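Local coordinates for carboxypeptidase Y inhibitor (Saccharomyces cerevisiae, PDB 1WPX), which inhibits the serine peptidase carboxypeptidase Y specifically and potently as a member of the phosphatidylethanolamine-binding protein family, at residues Y41-T55 with Q208-K220. Numbering follows the deposited sequence.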
# COMPACT_ATOMS: atom_id res chain seq x y z
N TYR B 41 -2.70 -5.27 19.12
CA TYR B 41 -2.48 -6.27 20.15
C TYR B 41 -1.01 -6.25 20.52
O TYR B 41 -0.65 -6.38 21.68
CB TYR B 41 -2.87 -7.65 19.64
CG TYR B 41 -4.36 -7.86 19.59
CD1 TYR B 41 -5.08 -8.18 20.74
CD2 TYR B 41 -5.06 -7.71 18.39
CE1 TYR B 41 -6.47 -8.34 20.70
CE2 TYR B 41 -6.45 -7.87 18.34
CZ TYR B 41 -7.14 -8.19 19.50
OH TYR B 41 -8.49 -8.36 19.45
N SER B 42 -0.18 -6.07 19.50
CA SER B 42 1.27 -5.99 19.67
C SER B 42 1.85 -5.39 18.39
O SER B 42 1.19 -5.39 17.35
CB SER B 42 1.87 -7.38 19.92
OG SER B 42 1.70 -8.22 18.79
N SER B 43 3.08 -4.89 18.47
CA SER B 43 3.72 -4.27 17.32
C SER B 43 3.58 -5.11 16.04
O SER B 43 3.64 -4.58 14.93
CB SER B 43 5.20 -4.00 17.61
OG SER B 43 5.92 -5.21 17.81
N SER B 44 3.37 -6.41 16.20
CA SER B 44 3.23 -7.29 15.05
C SER B 44 1.78 -7.70 14.83
O SER B 44 1.48 -8.45 13.89
CB SER B 44 4.08 -8.54 15.24
OG SER B 44 3.56 -9.35 16.29
N ALA B 45 0.89 -7.22 15.68
CA ALA B 45 -0.52 -7.58 15.57
C ALA B 45 -1.44 -6.37 15.59
O ALA B 45 -2.19 -6.16 16.54
CB ALA B 45 -0.90 -8.54 16.68
N PRO B 46 -1.40 -5.55 14.53
CA PRO B 46 -2.27 -4.38 14.49
C PRO B 46 -3.55 -4.79 13.79
O PRO B 46 -3.54 -5.68 12.94
CB PRO B 46 -1.48 -3.40 13.64
CG PRO B 46 -0.89 -4.31 12.60
CD PRO B 46 -0.43 -5.53 13.41
N VAL B 47 -4.67 -4.19 14.16
CA VAL B 47 -5.90 -4.51 13.47
C VAL B 47 -5.96 -3.36 12.47
O VAL B 47 -6.06 -2.20 12.86
CB VAL B 47 -7.13 -4.57 14.44
CG1 VAL B 47 -6.66 -4.34 15.86
CG2 VAL B 47 -8.22 -3.58 14.03
N ALA B 48 -5.86 -3.69 11.18
CA ALA B 48 -5.83 -2.69 10.14
C ALA B 48 -6.92 -2.76 9.08
O ALA B 48 -6.64 -2.94 7.89
CB ALA B 48 -4.46 -2.71 9.46
N MET B 49 -8.17 -2.59 9.50
CA MET B 49 -9.29 -2.62 8.57
C MET B 49 -9.31 -3.85 7.66
O MET B 49 -9.08 -3.73 6.45
CB MET B 49 -9.28 -1.36 7.69
CG MET B 49 -9.49 -0.05 8.45
SD MET B 49 -11.17 0.19 9.11
CE MET B 49 -12.01 0.66 7.63
N GLY B 50 -9.56 -5.02 8.23
CA GLY B 50 -9.66 -6.21 7.41
C GLY B 50 -8.50 -7.19 7.30
O GLY B 50 -8.63 -8.20 6.62
N ASN B 51 -7.36 -6.90 7.93
CA ASN B 51 -6.25 -7.84 7.84
C ASN B 51 -6.58 -9.09 8.66
O ASN B 51 -7.54 -9.10 9.43
CB ASN B 51 -4.97 -7.18 8.34
CG ASN B 51 -5.05 -6.76 9.79
OD1 ASN B 51 -6.05 -6.17 10.22
ND2 ASN B 51 -4.00 -7.04 10.54
N THR B 52 -5.81 -10.14 8.47
CA THR B 52 -6.03 -11.39 9.19
C THR B 52 -5.00 -11.50 10.30
O THR B 52 -3.84 -11.15 10.12
CB THR B 52 -5.91 -12.62 8.25
OG1 THR B 52 -7.00 -12.61 7.31
CG2 THR B 52 -5.96 -13.91 9.03
N LEU B 53 -5.43 -11.96 11.47
CA LEU B 53 -4.53 -12.11 12.59
C LEU B 53 -4.64 -13.51 13.16
O LEU B 53 -5.73 -14.07 13.26
CB LEU B 53 -4.87 -11.10 13.70
CG LEU B 53 -4.44 -9.65 13.52
CD1 LEU B 53 -4.95 -8.82 14.69
CD2 LEU B 53 -2.93 -9.58 13.44
N PRO B 54 -3.49 -14.10 13.52
CA PRO B 54 -3.55 -15.45 14.09
C PRO B 54 -4.20 -15.36 15.46
O PRO B 54 -3.82 -14.53 16.30
CB PRO B 54 -2.08 -15.86 14.15
CG PRO B 54 -1.38 -14.56 14.33
CD PRO B 54 -2.10 -13.65 13.37
N THR B 55 -5.21 -16.20 15.67
CA THR B 55 -5.95 -16.24 16.92
C THR B 55 -5.15 -16.02 18.20
O THR B 55 -5.55 -15.23 19.05
CB THR B 55 -6.71 -17.57 17.02
OG1 THR B 55 -7.84 -17.54 16.14
CG2 THR B 55 -7.16 -17.83 18.45
N GLN B 208 -23.91 7.05 20.55
CA GLN B 208 -23.58 7.61 19.24
C GLN B 208 -22.30 6.98 18.69
O GLN B 208 -21.23 7.18 19.25
CB GLN B 208 -23.39 9.12 19.37
CG GLN B 208 -23.48 9.89 18.05
CD GLN B 208 -22.95 11.31 18.17
OE1 GLN B 208 -23.24 12.02 19.13
NE2 GLN B 208 -22.18 11.73 17.18
N LEU B 209 -22.42 6.22 17.61
CA LEU B 209 -21.27 5.57 16.97
C LEU B 209 -20.31 6.64 16.46
O LEU B 209 -20.72 7.55 15.75
CB LEU B 209 -21.72 4.72 15.79
CG LEU B 209 -21.00 3.39 15.53
CD1 LEU B 209 -21.03 3.09 14.03
CD2 LEU B 209 -19.57 3.44 16.02
N VAL B 210 -19.03 6.52 16.80
CA VAL B 210 -18.05 7.50 16.35
C VAL B 210 -16.97 6.91 15.44
O VAL B 210 -16.49 7.59 14.54
CB VAL B 210 -17.37 8.21 17.56
CG1 VAL B 210 -16.16 9.01 17.11
CG2 VAL B 210 -18.37 9.15 18.21
N ALA B 211 -16.59 5.66 15.68
CA ALA B 211 -15.55 5.02 14.88
C ALA B 211 -15.61 3.50 14.92
O ALA B 211 -16.30 2.92 15.77
CB ALA B 211 -14.18 5.50 15.33
N SER B 212 -14.87 2.87 14.01
CA SER B 212 -14.82 1.41 13.93
C SER B 212 -13.63 0.87 13.13
O SER B 212 -13.22 1.45 12.14
CB SER B 212 -16.12 0.88 13.31
OG SER B 212 -16.07 -0.53 13.18
N ASN B 213 -13.09 -0.26 13.58
CA ASN B 213 -11.99 -0.93 12.91
C ASN B 213 -12.31 -2.42 13.05
O ASN B 213 -13.17 -2.79 13.84
CB ASN B 213 -10.66 -0.63 13.61
CG ASN B 213 -9.46 -0.87 12.71
OD1 ASN B 213 -9.55 -1.56 11.70
ND2 ASN B 213 -8.32 -0.31 13.09
N PHE B 214 -11.63 -3.27 12.29
CA PHE B 214 -11.92 -4.70 12.40
C PHE B 214 -10.84 -5.56 11.76
O PHE B 214 -10.00 -5.09 11.00
CB PHE B 214 -13.27 -5.01 11.75
CG PHE B 214 -13.24 -5.00 10.25
CD1 PHE B 214 -13.38 -6.18 9.54
CD2 PHE B 214 -13.01 -3.82 9.56
CE1 PHE B 214 -13.29 -6.19 8.15
CE2 PHE B 214 -12.92 -3.82 8.17
CZ PHE B 214 -13.06 -5.01 7.47
N PHE B 215 -10.87 -6.85 12.08
CA PHE B 215 -9.91 -7.79 11.54
C PHE B 215 -10.57 -9.15 11.38
O PHE B 215 -11.71 -9.35 11.81
CB PHE B 215 -8.68 -7.88 12.46
CG PHE B 215 -8.92 -8.61 13.76
CD1 PHE B 215 -8.67 -9.98 13.86
CD2 PHE B 215 -9.34 -7.93 14.90
CE1 PHE B 215 -8.83 -10.65 15.08
CE2 PHE B 215 -9.50 -8.59 16.13
CZ PHE B 215 -9.24 -9.96 16.22
N TYR B 216 -9.87 -10.06 10.72
CA TYR B 216 -10.37 -11.41 10.50
C TYR B 216 -9.49 -12.40 11.24
O TYR B 216 -8.29 -12.19 11.41
CB TYR B 216 -10.38 -11.78 9.01
CG TYR B 216 -11.47 -11.16 8.17
CD1 TYR B 216 -11.25 -9.96 7.49
CD2 TYR B 216 -12.70 -11.80 8.00
CE1 TYR B 216 -12.24 -9.41 6.66
CE2 TYR B 216 -13.69 -11.26 7.17
CZ TYR B 216 -13.45 -10.07 6.50
OH TYR B 216 -14.42 -9.52 5.69
N ALA B 217 -10.10 -13.49 11.68
CA ALA B 217 -9.39 -14.55 12.37
C ALA B 217 -10.09 -15.84 11.95
O ALA B 217 -11.29 -15.85 11.68
CB ALA B 217 -9.48 -14.37 13.87
N GLU B 218 -9.32 -16.92 11.88
CA GLU B 218 -9.86 -18.20 11.47
C GLU B 218 -9.14 -19.36 12.14
O GLU B 218 -7.97 -19.25 12.50
CB GLU B 218 -9.73 -18.33 9.95
CG GLU B 218 -10.64 -19.35 9.31
CD GLU B 218 -10.35 -19.53 7.84
OE1 GLU B 218 -11.17 -20.17 7.14
OE2 GLU B 218 -9.29 -19.05 7.38
N THR B 219 -9.86 -20.46 12.32
CA THR B 219 -9.29 -21.67 12.91
C THR B 219 -9.44 -22.77 11.87
O THR B 219 -10.56 -23.16 11.52
CB THR B 219 -10.03 -22.08 14.20
OG1 THR B 219 -9.74 -21.14 15.25
CG2 THR B 219 -9.59 -23.47 14.64
N LYS B 220 -8.31 -23.24 11.36
CA LYS B 220 -8.34 -24.29 10.34
C LYS B 220 -8.07 -25.66 10.95
O LYS B 220 -8.87 -26.57 10.67
CB LYS B 220 -7.31 -23.99 9.25
CG LYS B 220 -7.63 -22.74 8.44
CD LYS B 220 -6.70 -22.57 7.24
CE LYS B 220 -7.15 -21.41 6.37
NZ LYS B 220 -8.56 -21.57 5.90
OXT LYS B 220 -7.07 -25.80 11.69
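A chi1 of -159° swings the amide of Asn213 away from its own backbone N and against the chain from Val47 to Met49, while Phe215, whose CG sits between N and the carbonyl carbon (chi1 72°), turns its ring so that Leu53, Val47 and Tyr41 all approach from the same side. Asn213 OD1 accepts Met49 N at 2.8 Å, in the carbonyl plane, and also takes the amide of Phe214; its ND2 gives a weak bond to Val47 O and a further one to Leu37 O. A leucine in place of Asn213 would probably leave Met49 N without its acceptor and the loop less firmly tied to the strand. Beyond this point the backbones pair directly. Gly50 N reaches Phe214 O at 2.8 Å in a nearly straight bond, and its CA rests over the face of the Phe214 ring. Tyr216 N then binds Asn51 O, and a single beta bridge of Thr52 with Tyr216 is completed by Leu53 N, 2.9 Å from Tyr216 O. Asn51 looks back into its own loop, ND2 holding Pro46 O and OD1 receiving Ala48 N. Leu53 CD1 lies over one face of Phe215, 4.2 Å from the ring centroid, and Tyr41 presents its edge in an offset edge-to-face pair, planes at 83°; its hydroxyl bonds to that of Tyr150. The contact backs an interface loop: Ala48, through its O, hydrogen-bonds the other protein of the complex, which Met49, Asn51 and Thr52 also touch. Behind the loop, strand 208-217 pairs with strand 162-170, where Tyr164 meets the Phe215 ring; Val47 joins strand 35-40 through Val39, and helix 8-18 packs on Met49 and Phe214.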